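Local coordinates for protein bradyzoite pseudokinase 1 (Toxoplasma gondii, PDB 6M7Z) that is a divergent kinase lacking the glycine-rich loop that regulates the membrane ultrastructure of the Toxoplasma parasitophorous vacuole, at residues V92-L97 against G187-A192; R99-K104 against L163-R168; P107-S112 against K158-L163. One frame throughout, in Å; residues are numbered along the deposited sequence.

Contact 1 of 3, residues V92-L97 against G187-A192; sequences VYEPYL and GLDTAA. With EDO (1,2-ethanediol), chain H.
E94 OE2 is gripped by a water 2.8 Å away, which in turn accepts the backbone N-H of L188 at 3.0 Å (L188 N to water O), and by a salt bridge to K79. Its other oxygen, OE1, accepts a hydrogen bond from O2 of a 1,2-ethanediol at 2.8 Å, probably from the crystallisation liquor, and approaches D189 OD1 to 4.2 Å; K79 and R81, the latter salt-bridged to D189 OD2, probably offset these like charges. The K79-E94 pair is consistent with the lysine-glutamate bridge of active-like kinases, and 187-189 (Gly-Leu-Asp) lies where their DFG motif is expected. In the preceding residue, Y93, CG trans to N (chi1 -176°) points the ring at the turn. Its hydroxyl donates to A191 O at 2.6 Å, tilted 31° from the carbonyl plane, while A191 O lies at the ring edge. Between these polar links L97 CD1 rests 3.3 Å from L188 O and also meets A191 CB. L188 further touches Y98 and H167, as in a kinase regulatory spine. V92 packs on helix 14-23 and strand 121-127, E94 and P95 touch I124 of that strand, and A192 pairs with strand 165-166.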
ATOM      1  N   VAL A  92      -9.220 -14.433  -0.324  1.00 27.59           N
ATOM      2  CA  VAL A  92      -9.270 -14.042  -1.735  1.00 29.04           C
ATOM      3  C   VAL A  92      -9.762 -12.611  -1.937  1.00 28.23           C
ATOM      4  O   VAL A  92      -9.791 -12.165  -3.095  1.00 29.06           O
ATOM      5  CB  VAL A  92     -10.115 -15.017  -2.580  1.00 32.59           C
ATOM      6  CG1 VAL A  92      -9.610 -16.434  -2.425  1.00 38.12           C
ATOM      7  CG2 VAL A  92     -11.586 -14.952  -2.249  1.00 32.66           C
ATOM      8  N   TYR A  93     -10.130 -11.897  -0.863  1.00 27.00           N
ATOM      9  CA  TYR A  93     -10.633 -10.527  -1.010  1.00 27.12           C
ATOM     10  C   TYR A  93      -9.593  -9.640  -1.708  1.00 26.96           C
ATOM     11  O   TYR A  93      -9.911  -8.955  -2.650  1.00 28.03           O
ATOM     12  CB  TYR A  93     -11.037  -9.923   0.339  1.00 26.75           C
ATOM     13  CG  TYR A  93     -11.657  -8.558   0.211  1.00 27.45           C
ATOM     14  CD1 TYR A  93     -12.921  -8.406  -0.323  1.00 28.64           C
ATOM     15  CD2 TYR A  93     -10.964  -7.416   0.574  1.00 27.56           C
ATOM     16  CE1 TYR A  93     -13.502  -7.150  -0.455  1.00 30.01           C
ATOM     17  CE2 TYR A  93     -11.522  -6.155   0.451  1.00 28.76           C
ATOM     18  CZ  TYR A  93     -12.794  -6.017  -0.075  1.00 30.25           C
ATOM     19  OH  TYR A  93     -13.354  -4.775  -0.188  1.00 31.68           O
ATOM     20  N   GLU A  94      -8.354  -9.658  -1.225  1.00 26.43           N
ATOM     21  CA  GLU A  94      -7.335  -8.777  -1.755  1.00 27.27           C
ATOM     22  C   GLU A  94      -7.028  -9.156  -3.212  1.00 28.07           C
ATOM     23  O   GLU A  94      -6.958  -8.287  -4.079  1.00 28.15           O
ATOM     24  CB  GLU A  94      -6.094  -8.771  -0.860  1.00 27.01           C
ATOM     25  CG  GLU A  94      -5.179  -7.603  -1.157  1.00 28.43           C
ATOM     26  CD  GLU A  94      -3.920  -7.482  -0.306  1.00 29.19           C
ATOM     27  OE1 GLU A  94      -3.713  -8.368   0.607  1.00 29.73           O
ATOM     28  OE2 GLU A  94      -3.144  -6.509  -0.546  1.00 28.93           O
ATOM     29  N   PRO A  95      -6.813 -10.447  -3.557  1.00 27.59           N
ATOM     30  CA  PRO A  95      -6.685 -10.829  -4.967  1.00 27.99           C
ATOM     31  C   PRO A  95      -7.858 -10.345  -5.833  1.00 28.56           C
ATOM     32  O   PRO A  95      -7.654  -9.879  -6.974  1.00 27.93           O
ATOM     33  CB  PRO A  95      -6.637 -12.359  -4.914  1.00 28.86           C
ATOM     34  CG  PRO A  95      -6.046 -12.653  -3.527  1.00 29.60           C
ATOM     35  CD  PRO A  95      -6.618 -11.580  -2.627  1.00 28.47           C
ATOM     36  N   TYR A  96      -9.078 -10.441  -5.292  1.00 30.21           N
ATOM     37  CA  TYR A  96     -10.254  -9.989  -6.011  1.00 33.70           C
ATOM     38  C   TYR A  96     -10.127  -8.492  -6.340  1.00 33.30           C
ATOM     39  O   TYR A  96     -10.352  -8.104  -7.486  1.00 34.30           O
ATOM     40  CB  TYR A  96     -11.513 -10.281  -5.192  1.00 37.25           C
ATOM     41  CG  TYR A  96     -12.798  -9.870  -5.861  1.00 39.17           C
ATOM     42  CD1 TYR A  96     -13.284  -8.586  -5.747  1.00 45.10           C
ATOM     43  CD2 TYR A  96     -13.525 -10.766  -6.618  1.00 42.73           C
ATOM     44  CE1 TYR A  96     -14.482  -8.216  -6.341  1.00 51.80           C
ATOM     45  CE2 TYR A  96     -14.703 -10.405  -7.246  1.00 48.70           C
ATOM     46  CZ  TYR A  96     -15.186  -9.122  -7.111  1.00 54.95           C
ATOM     47  OH  TYR A  96     -16.348  -8.751  -7.726  1.00 63.01           O
ATOM     48  N   LEU A  97      -9.796  -7.651  -5.347  1.00 32.66           N
ATOM     49  CA  LEU A  97      -9.622  -6.218  -5.594  1.00 35.55           C
ATOM     50  C   LEU A  97      -8.623  -5.997  -6.730  1.00 34.29           C
ATOM     51  O   LEU A  97      -8.895  -5.217  -7.626  1.00 34.66           O
ATOM     52  CB  LEU A  97      -9.122  -5.490  -4.347  1.00 35.77           C
ATOM     53  CG  LEU A  97     -10.100  -5.338  -3.191  1.00 38.63           C
ATOM     54  CD1 LEU A  97      -9.499  -4.410  -2.130  1.00 41.58           C
ATOM     55  CD2 LEU A  97     -11.442  -4.776  -3.641  1.00 41.64           C
ATOM     56  N   GLY A 187      -1.507  -1.964   1.723  1.00 26.61           N
ATOM     57  CA  GLY A 187      -2.389  -2.445   2.755  1.00 26.77           C
ATOM     58  C   GLY A 187      -3.848  -2.426   2.323  1.00 26.92           C
ATOM     59  O   GLY A 187      -4.730  -2.123   3.122  1.00 26.23           O
ATOM     60  N   LEU A 188      -4.098  -2.786   1.056  1.00 27.85           N
ATOM     61  CA  LEU A 188      -5.417  -2.610   0.453  1.00 28.34           C
ATOM     62  C   LEU A 188      -6.392  -3.737   0.808  1.00 28.48           C
ATOM     63  O   LEU A 188      -7.554  -3.682   0.397  1.00 28.06           O
ATOM     64  CB  LEU A 188      -5.243  -2.503  -1.065  1.00 30.03           C
ATOM     65  CG  LEU A 188      -4.436  -1.297  -1.543  1.00 30.52           C
ATOM     66  CD1 LEU A 188      -4.431  -1.266  -3.076  1.00 32.57           C
ATOM     67  CD2 LEU A 188      -5.005  -0.003  -0.972  1.00 29.71           C
ATOM     68  N   ASP A 189      -5.953  -4.733   1.591  1.00 29.99           N
ATOM     69  CA  ASP A 189      -6.844  -5.809   2.058  1.00 29.50           C
ATOM     70  C   ASP A 189      -7.987  -5.254   2.922  1.00 27.65           C
ATOM     71  O   ASP A 189      -8.999  -5.918   3.066  1.00 30.03           O
ATOM     72  CB  ASP A 189      -6.079  -6.900   2.827  1.00 31.87           C
ATOM     73  CG  ASP A 189      -5.241  -6.388   3.986  1.00 34.62           C
ATOM     74  OD1 ASP A 189      -4.293  -5.581   3.733  1.00 37.36           O
ATOM     75  OD2 ASP A 189      -5.529  -6.777   5.128  1.00 42.96           O
ATOM     76  N   THR A 190      -7.840  -4.067   3.520  1.00 26.31           N
ATOM     77  CA  THR A 190      -8.907  -3.484   4.378  1.00 25.84           C
ATOM     78  C   THR A 190      -9.851  -2.578   3.583  1.00 25.43           C
ATOM     79  O   THR A 190     -10.822  -2.078   4.159  1.00 25.34           O
ATOM     80  CB  THR A 190      -8.349  -2.698   5.570  1.00 25.34           C
ATOM     81  OG1 THR A 190      -7.610  -1.577   5.069  1.00 25.50           O
ATOM     82  CG2 THR A 190      -7.468  -3.558   6.457  1.00 25.52           C
ATOM     83  N   ALA A 191      -9.565  -2.353   2.299  1.00 25.58           N
ATOM     84  CA  ALA A 191     -10.340  -1.404   1.496  1.00 27.24           C
ATOM     85  C   ALA A 191     -11.768  -1.920   1.294  1.00 29.09           C
ATOM     86  O   ALA A 191     -12.016  -3.133   1.301  1.00 29.04           O
ATOM     87  CB  ALA A 191      -9.669  -1.173   0.169  1.00 27.76           C
ATOM     88  N   ALA A 192     -12.707  -0.986   1.142  1.00 32.34           N
ATOM     89  CA  ALA A 192     -14.147  -1.323   1.040  1.00 35.06           C
ATOM     90  C   ALA A 192     -14.877  -0.163   0.367  1.00 37.30           C
ATOM     91  O   ALA A 192     -14.397   0.965   0.385  1.00 36.27           O
ATOM     92  CB  ALA A 192     -14.740  -1.602   2.409  1.00 35.03           C
TER
HETATM   93  C1  EDO H 402      -3.614 -13.092   0.063  1.00 42.01           C
HETATM   94  O1  EDO H 402      -2.381 -13.723  -0.339  1.00 29.78           O
HETATM   95  C2  EDO H 402      -3.292 -11.723   0.662  1.00 47.63           C
HETATM   96  O2  EDO H 402      -4.466 -10.999   1.063  1.00 43.29           O
HETATM   97  O   HOH W   1      -2.257  -3.955  -1.054  1.00 18.45           O

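Contact 2 of 3, residues R99-K104 against L163-R168; sequences REILPK and LGLLHR
L163 reaches toward L102 and P103 from the turn that follows helix 146-161. Its CB heads for the other segment, and with CG anti to the carbonyl carbon (chi1 -62°) the branch point carries both methyls onto L102 and P103. CD1 divides its contacts, lying 3.8 Å from L102 CD2 and equally close to P103 CD. CD2 serves the proline alone, 3.7 Å from P103 CD and slightly farther from CG of the same ring. The L102 side chain crosses that of L163 at about a right angle, and its CD2 also touches L165 CD1 at 3.9 Å, bridging two leucines two residues apart. I101, late in helix 88-101, completes the row: its CG2 branch meets L165 CD1, again at 3.9 Å, the two side chains passing at a slant. G164, at positive phi in a Schellman motif, closes the preceding helix and leads into strand 165-166, so that L163 and L165 both reach L102. Every link here is methyl or methylene against methyl: dispersion and shape, without directional bonds, join the last part of the probable kinase C-helix and the residues after it to the segment leading to H167-R168, where the HRD motif is expected.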
ATOM      1  N   ARG A  99      -7.642  -7.964  -9.163  1.00 42.46           N
ATOM      2  CA  ARG A  99      -7.997  -8.555 -10.467  1.00 37.10           C
ATOM      3  C   ARG A  99      -9.248  -7.899 -11.078  1.00 37.50           C
ATOM      4  O   ARG A  99      -9.347  -7.827 -12.299  1.00 38.78           O
ATOM      5  CB  ARG A  99      -8.224 -10.059 -10.317  1.00 37.39           C
ATOM      6  CG  ARG A  99      -6.953 -10.843 -10.022  1.00 37.90           C
ATOM      7  CD  ARG A  99      -7.248 -12.239  -9.499  1.00 39.79           C
ATOM      8  NE  ARG A  99      -7.640 -13.152 -10.557  1.00 42.51           N
ATOM      9  CZ  ARG A  99      -6.795 -13.792 -11.362  1.00 45.89           C
ATOM     10  NH1 ARG A  99      -5.491 -13.570 -11.296  1.00 42.12           N
ATOM     11  NH2 ARG A  99      -7.265 -14.650 -12.247  1.00 45.13           N
ATOM     12  N   GLU A 100     -10.202  -7.456 -10.245  1.00 37.06           N
ATOM     13  CA  GLU A 100     -11.524  -7.073 -10.720  1.00 41.09           C
ATOM     14  C   GLU A 100     -11.828  -5.581 -10.502  1.00 42.14           C
ATOM     15  O   GLU A 100     -12.749  -5.089 -11.125  1.00 42.07           O
ATOM     16  CB  GLU A 100     -12.619  -7.875 -10.017  1.00 42.34           C
ATOM     17  CG  GLU A 100     -12.406  -9.372 -10.037  1.00 44.55           C
ATOM     18  CD  GLU A 100     -12.288 -10.025 -11.415  1.00 49.40           C
ATOM     19  OE1 GLU A 100     -12.885  -9.508 -12.379  1.00 48.33           O
ATOM     20  OE2 GLU A 100     -11.598 -11.063 -11.521  1.00 46.79           O
ATOM     21  N   ILE A 101     -11.115  -4.872  -9.626  1.00 43.54           N
ATOM     22  CA  ILE A 101     -11.576  -3.540  -9.204  1.00 53.47           C
ATOM     23  C   ILE A 101     -10.513  -2.452  -9.415  1.00 51.17           C
ATOM     24  O   ILE A 101     -10.838  -1.354  -9.853  1.00 58.53           O
ATOM     25  CB  ILE A 101     -12.076  -3.593  -7.750  1.00 58.27           C
ATOM     26  CG1 ILE A 101     -13.277  -4.541  -7.672  1.00 59.22           C
ATOM     27  CG2 ILE A 101     -12.389  -2.190  -7.227  1.00 62.48           C
ATOM     28  CD1 ILE A 101     -14.194  -4.304  -6.483  1.00 69.69           C
ATOM     29  N   LEU A 102      -9.252  -2.741  -9.102  1.00 45.41           N
ATOM     30  CA  LEU A 102      -8.193  -1.774  -9.256  1.00 46.96           C
ATOM     31  C   LEU A 102      -7.685  -1.831 -10.692  1.00 46.68           C
ATOM     32  O   LEU A 102      -7.486  -2.915 -11.240  1.00 47.41           O
ATOM     33  CB  LEU A 102      -7.080  -2.082  -8.248  1.00 45.01           C
ATOM     34  CG  LEU A 102      -7.507  -2.110  -6.782  1.00 47.88           C
ATOM     35  CD1 LEU A 102      -6.370  -2.658  -5.922  1.00 47.93           C
ATOM     36  CD2 LEU A 102      -7.951  -0.715  -6.317  1.00 49.83           C
ATOM     37  N   PRO A 103      -7.447  -0.672 -11.340  1.00 53.12           N
ATOM     38  CA  PRO A 103      -6.770  -0.648 -12.638  1.00 55.63           C
ATOM     39  C   PRO A 103      -5.429  -1.395 -12.578  1.00 56.16           C
ATOM     40  O   PRO A 103      -4.843  -1.508 -11.511  1.00 60.41           O
ATOM     41  CB  PRO A 103      -6.521   0.845 -12.904  1.00 56.08           C
ATOM     42  CG  PRO A 103      -7.527   1.566 -12.033  1.00 57.46           C
ATOM     43  CD  PRO A 103      -7.781   0.670 -10.835  1.00 54.52           C
ATOM     44  N   LYS A 104      -4.959  -1.876 -13.731  1.00 66.09           N
ATOM     45  CA  LYS A 104      -3.760  -2.702 -13.803  1.00 72.43           C
ATOM     46  C   LYS A 104      -2.564  -1.925 -13.235  1.00 69.05           C
ATOM     47  O   LYS A 104      -1.709  -2.528 -12.606  1.00 66.53           O
ATOM     48  CB  LYS A 104      -3.567  -3.194 -15.248  1.00 87.16           C
ATOM     49  CG  LYS A 104      -2.189  -3.701 -15.670  1.00109.87           C
ATOM     50  CD  LYS A 104      -1.819  -5.094 -15.222  1.00108.66           C
ATOM     51  CE  LYS A 104      -0.372  -5.392 -15.544  1.00109.16           C
ATOM     52  NZ  LYS A 104       0.063  -6.684 -14.967  1.00119.13           N
ATOM     53  N   LEU A 163     -11.884   5.591  -7.113  1.00 48.55           N
ATOM     54  CA  LEU A 163     -12.351   4.263  -7.545  1.00 48.68           C
ATOM     55  C   LEU A 163     -13.546   3.801  -6.693  1.00 46.56           C
ATOM     56  O   LEU A 163     -14.021   2.678  -6.855  1.00 46.32           O
ATOM     57  CB  LEU A 163     -11.209   3.249  -7.425  1.00 48.14           C
ATOM     58  CG  LEU A 163      -9.972   3.520  -8.277  1.00 49.60           C
ATOM     59  CD1 LEU A 163      -8.763   2.679  -7.816  1.00 47.18           C
ATOM     60  CD2 LEU A 163     -10.292   3.218  -9.730  1.00 54.78           C
ATOM     61  N   GLY A 164     -14.009   4.648  -5.767  1.00 45.41           N
ATOM     62  CA  GLY A 164     -15.141   4.347  -4.898  1.00 45.00           C
ATOM     63  C   GLY A 164     -14.764   3.494  -3.688  1.00 44.84           C
ATOM     64  O   GLY A 164     -15.620   2.779  -3.140  1.00 49.48           O
ATOM     65  N   LEU A 165     -13.500   3.560  -3.244  1.00 41.93           N
ATOM     66  CA  LEU A 165     -13.012   2.724  -2.138  1.00 41.59           C
ATOM     67  C   LEU A 165     -12.465   3.613  -1.012  1.00 37.92           C
ATOM     68  O   LEU A 165     -11.683   4.544  -1.261  1.00 37.48           O
ATOM     69  CB  LEU A 165     -11.915   1.782  -2.650  1.00 45.84           C
ATOM     70  CG  LEU A 165     -12.375   0.686  -3.614  1.00 48.71           C
ATOM     71  CD1 LEU A 165     -11.184  -0.030  -4.228  1.00 50.30           C
ATOM     72  CD2 LEU A 165     -13.287  -0.312  -2.914  1.00 50.77           C
ATOM     73  N   LEU A 166     -12.852   3.290   0.229  1.00 34.79           N
ATOM     74  CA  LEU A 166     -12.149   3.729   1.429  1.00 32.68           C
ATOM     75  C   LEU A 166     -11.007   2.755   1.714  1.00 29.60           C
ATOM     76  O   LEU A 166     -11.119   1.543   1.402  1.00 28.65           O
ATOM     77  CB  LEU A 166     -13.108   3.715   2.613  1.00 35.88           C
ATOM     78  CG  LEU A 166     -14.233   4.744   2.542  1.00 39.85           C
ATOM     79  CD1 LEU A 166     -15.171   4.631   3.721  1.00 41.64           C
ATOM     80  CD2 LEU A 166     -13.687   6.156   2.445  1.00 40.24           C
ATOM     81  N   HIS A 167      -9.935   3.274   2.349  1.00 27.33           N
ATOM     82  CA  HIS A 167      -8.816   2.438   2.775  1.00 25.58           C
ATOM     83  C   HIS A 167      -9.151   1.734   4.094  1.00 24.67           C
ATOM     84  O   HIS A 167      -9.041   0.506   4.197  1.00 24.11           O
ATOM     85  CB  HIS A 167      -7.530   3.254   2.880  1.00 24.77           C
ATOM     86  CG  HIS A 167      -6.327   2.406   3.139  1.00 22.22           C
ATOM     87  ND1 HIS A 167      -6.071   1.866   4.376  1.00 21.98           N
ATOM     88  CD2 HIS A 167      -5.323   1.990   2.329  1.00 22.28           C
ATOM     89  CE1 HIS A 167      -4.945   1.182   4.322  1.00 21.94           C
ATOM     90  NE2 HIS A 167      -4.487   1.213   3.077  1.00 22.11           N
ATOM     91  N   ARG A 168      -9.489   2.550   5.098  1.00 24.67           N
ATOM     92  CA  ARG A 168     -10.007   2.146   6.429  1.00 24.59           C
ATOM     93  C   ARG A 168      -8.901   1.796   7.433  1.00 24.01           C
ATOM     94  O   ARG A 168      -9.240   1.642   8.573  1.00 24.78           O
ATOM     95  CB  ARG A 168     -11.028   1.005   6.334  1.00 24.54           C
ATOM     96  CG  ARG A 168     -12.247   1.339   5.477  1.00 25.15           C
ATOM     97  CD  ARG A 168     -13.437   0.426   5.743  1.00 25.36           C
ATOM     98  NE  ARG A 168     -13.115  -0.966   5.419  1.00 24.91           N
ATOM     99  CZ  ARG A 168     -13.539  -2.032   6.103  1.00 24.71           C
ATOM    100  NH1 ARG A 168     -14.540  -1.915   6.972  1.00 24.87           N
ATOM    101  NH2 ARG A 168     -12.912  -3.185   5.945  1.00 23.32           N
TER

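Contact 3 of 3, residues P107-S112 against K158-L163; sequences PLLLPS and KSLHNL
With CG anti to the carbonyl carbon (chi1 -57°) and an extended chi2 of -174°, L109 presents both methyls to helix 146-161, where S159 OG, set between its backbone N and carbonyl carbon (chi1 80°), is hydrogen-bonded to A156 O of its own helix. L109 CD2 packs against this oxygen in the closest approach, 3.6 Å from S159 OG, and L109 CG follows at 3.9 Å from the same atom. The other methyl, CD1, meets L160 CD1 of the helix and, tip to tip, L163 CD1 of the turn after it, each at 4.2 Å. L108 adds a looser touch of its CB on S159 OG and otherwise packs on N152, A155 and A156, one to two turns earlier. Backbone bonds join L108 and L110 to L185 of strand 183-185. This loop, between helix 88-101 and strand 114-117, probably corresponds to the C-helix to beta4 loop of kinases, a place where the N-lobe rests on the long helix of the C-lobe. Because its hydroxyl is already bonded within the helix, the serine probably meets the leucine as a satisfied group, and the junction depends on van der Waals packing.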
ATOM      1  N   PRO A 107      -0.840   4.675 -10.612  1.00 70.50           N
ATOM      2  CA  PRO A 107       0.562   4.982 -10.324  1.00 63.02           C
ATOM      3  C   PRO A 107       0.946   5.061  -8.834  1.00 53.22           C
ATOM      4  O   PRO A 107       2.097   4.812  -8.497  1.00 54.22           O
ATOM      5  CB  PRO A 107       0.768   6.361 -10.968  1.00 63.52           C
ATOM      6  CG  PRO A 107      -0.363   6.496 -11.976  1.00 65.73           C
ATOM      7  CD  PRO A 107      -1.520   5.751 -11.359  1.00 62.70           C
ATOM      8  N   LEU A 108      -0.002   5.423  -7.961  1.00 44.81           N
ATOM      9  CA  LEU A 108       0.290   5.656  -6.542  1.00 39.72           C
ATOM     10  C   LEU A 108      -0.264   4.536  -5.644  1.00 35.85           C
ATOM     11  O   LEU A 108      -0.331   4.727  -4.437  1.00 33.53           O
ATOM     12  CB  LEU A 108      -0.303   7.018  -6.150  1.00 39.05           C
ATOM     13  CG  LEU A 108       0.371   8.233  -6.796  1.00 43.34           C
ATOM     14  CD1 LEU A 108      -0.155   9.524  -6.178  1.00 44.76           C
ATOM     15  CD2 LEU A 108       1.897   8.178  -6.652  1.00 42.55           C
ATOM     16  N   LEU A 109      -0.672   3.394  -6.217  1.00 37.41           N
ATOM     17  CA  LEU A 109      -1.119   2.238  -5.439  1.00 36.72           C
ATOM     18  C   LEU A 109      -0.120   1.084  -5.636  1.00 36.41           C
ATOM     19  O   LEU A 109       0.402   0.903  -6.743  1.00 36.14           O
ATOM     20  CB  LEU A 109      -2.526   1.823  -5.880  1.00 37.50           C
ATOM     21  CG  LEU A 109      -3.608   2.908  -5.777  1.00 38.52           C
ATOM     22  CD1 LEU A 109      -4.990   2.356  -6.109  1.00 39.46           C
ATOM     23  CD2 LEU A 109      -3.650   3.565  -4.406  1.00 37.56           C
ATOM     24  N   LEU A 110       0.139   0.322  -4.556  1.00 34.19           N
ATOM     25  CA  LEU A 110       1.061  -0.807  -4.590  1.00 33.65           C
ATOM     26  C   LEU A 110       0.609  -1.775  -5.687  1.00 34.52           C
ATOM     27  O   LEU A 110      -0.497  -2.300  -5.630  1.00 35.82           O
ATOM     28  CB  LEU A 110       1.079  -1.477  -3.219  1.00 32.15           C
ATOM     29  CG  LEU A 110       1.997  -2.700  -3.056  1.00 32.80           C
ATOM     30  CD1 LEU A 110       3.457  -2.283  -3.177  1.00 32.98           C
ATOM     31  CD2 LEU A 110       1.757  -3.382  -1.703  1.00 32.39           C
ATOM     32  N   PRO A 111       1.412  -2.008  -6.739  1.00 34.46           N
ATOM     33  CA  PRO A 111       1.032  -2.931  -7.801  1.00 36.46           C
ATOM     34  C   PRO A 111       1.174  -4.414  -7.422  1.00 36.19           C
ATOM     35  O   PRO A 111       2.047  -4.769  -6.637  1.00 36.78           O
ATOM     36  CB  PRO A 111       1.995  -2.596  -8.955  1.00 36.45           C
ATOM     37  CG  PRO A 111       3.201  -1.930  -8.296  1.00 36.53           C
ATOM     38  CD  PRO A 111       2.713  -1.379  -6.977  1.00 35.07           C
ATOM     39  N   SER A 112       0.287  -5.240  -7.987  1.00 35.44           N
ATOM     40  CA  SER A 112       0.372  -6.700  -7.934  1.00 34.99           C
ATOM     41  C   SER A 112       1.116  -7.217  -9.173  1.00 38.03           C
ATOM     42  O   SER A 112       0.866  -6.735 -10.255  1.00 38.76           O
ATOM     43  CB  SER A 112      -1.005  -7.308  -7.861  1.00 32.91           C
ATOM     44  OG  SER A 112      -0.926  -8.719  -8.034  1.00 30.82           O
ATOM     45  N   LYS A 158      -6.511   9.921  -2.546  1.00 46.14           N
ATOM     46  CA  LYS A 158      -7.494  10.459  -3.481  1.00 48.50           C
ATOM     47  C   LYS A 158      -7.717   9.480  -4.639  1.00 41.72           C
ATOM     48  O   LYS A 158      -8.868   9.259  -5.039  1.00 41.88           O
ATOM     49  CB  LYS A 158      -7.058  11.823  -4.027  1.00 55.99           C
ATOM     50  CG  LYS A 158      -8.191  12.588  -4.702  1.00 63.06           C
ATOM     51  CD  LYS A 158      -7.762  13.743  -5.568  1.00 66.34           C
ATOM     52  CE  LYS A 158      -8.844  14.156  -6.545  1.00 68.91           C
ATOM     53  NZ  LYS A 158      -8.257  14.706  -7.790  1.00 70.41           N
ATOM     54  N   SER A 159      -6.630   8.908  -5.168  1.00 38.14           N
ATOM     55  CA  SER A 159      -6.732   7.981  -6.282  1.00 40.21           C
ATOM     56  C   SER A 159      -7.561   6.752  -5.876  1.00 41.27           C
ATOM     57  O   SER A 159      -8.248   6.185  -6.707  1.00 43.49           O
ATOM     58  CB  SER A 159      -5.369   7.610  -6.855  1.00 41.23           C
ATOM     59  OG  SER A 159      -4.698   6.615  -6.090  1.00 40.34           O
ATOM     60  N   LEU A 160      -7.536   6.375  -4.592  1.00 43.29           N
ATOM     61  CA  LEU A 160      -8.334   5.249  -4.114  1.00 44.52           C
ATOM     62  C   LEU A 160      -9.805   5.666  -3.965  1.00 46.52           C
ATOM     63  O   LEU A 160     -10.711   4.927  -4.349  1.00 38.38           O
ATOM     64  CB  LEU A 160      -7.762   4.737  -2.790  1.00 45.00           C
ATOM     65  CG  LEU A 160      -8.363   3.429  -2.273  1.00 46.23           C
ATOM     66  CD1 LEU A 160      -8.002   2.241  -3.163  1.00 50.53           C
ATOM     67  CD2 LEU A 160      -7.894   3.173  -0.856  1.00 49.92           C
ATOM     68  N   HIS A 161     -10.042   6.857  -3.410  1.00 47.48           N
ATOM     69  CA  HIS A 161     -11.407   7.410  -3.283  1.00 46.92           C
ATOM     70  C   HIS A 161     -12.084   7.519  -4.658  1.00 47.34           C
ATOM     71  O   HIS A 161     -13.259   7.193  -4.775  1.00 44.78           O
ATOM     72  CB  HIS A 161     -11.386   8.739  -2.507  1.00 45.05           C
ATOM     73  CG  HIS A 161     -11.087   8.572  -1.055  1.00 41.94           C
ATOM     74  ND1 HIS A 161     -10.994   9.640  -0.191  1.00 47.95           N
ATOM     75  CD2 HIS A 161     -10.822   7.469  -0.322  1.00 39.79           C
ATOM     76  CE1 HIS A 161     -10.781   9.198   1.033  1.00 44.73           C
ATOM     77  NE2 HIS A 161     -10.619   7.875   0.965  1.00 41.83           N
ATOM     78  N   ASN A 162     -11.331   7.924  -5.694  1.00 48.73           N
ATOM     79  CA  ASN A 162     -11.857   8.065  -7.066  1.00 51.31           C
ATOM     80  C   ASN A 162     -12.350   6.724  -7.641  1.00 52.05           C
ATOM     81  O   ASN A 162     -13.136   6.729  -8.576  1.00 50.15           O
ATOM     82  CB  ASN A 162     -10.823   8.657  -8.029  1.00 53.88           C
ATOM     83  CG  ASN A 162     -10.498  10.116  -7.744  1.00 55.72           C
ATOM     84  OD1 ASN A 162     -11.234  10.804  -7.030  1.00 56.90           O
ATOM     85  ND2 ASN A 162      -9.381  10.603  -8.271  1.00 50.45           N
ATOM     86  N   LEU A 163     -11.884   5.591  -7.113  1.00 48.55           N
ATOM     87  CA  LEU A 163     -12.351   4.263  -7.545  1.00 48.68           C
ATOM     88  C   LEU A 163     -13.546   3.801  -6.693  1.00 46.56           C
ATOM     89  O   LEU A 163     -14.021   2.678  -6.855  1.00 46.32           O
ATOM     90  CB  LEU A 163     -11.209   3.249  -7.425  1.00 48.14           C
ATOM     91  CG  LEU A 163      -9.972   3.520  -8.277  1.00 49.60           C
ATOM     92  CD1 LEU A 163      -8.763   2.679  -7.816  1.00 47.18           C
ATOM     93  CD2 LEU A 163     -10.292   3.218  -9.730  1.00 54.78           C
TER

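All three contacts join the N-lobe side, helix 88-101 and the loop after it, to the C-lobe side. Contacts 1 and 2 both draw on helix 88-101, whereas contacts 2 and 3 share L163 and successive pieces of chain, helix 146-161 and strand 165-166. Contact 1, partly buried near the expected active site, combines charge, water and a tyrosine bond; contact 2 is wholly apolar, and contact 3 nearly so, its one polar side-chain atom being the S159 hydroxyl. Contact 3 is buried, while contact 2 runs from buried leucines out to an exposed proline. Their far sides also meet: A192 pairs with L166, T190 OG1 probably bonds H167 O, and L188 touches L160.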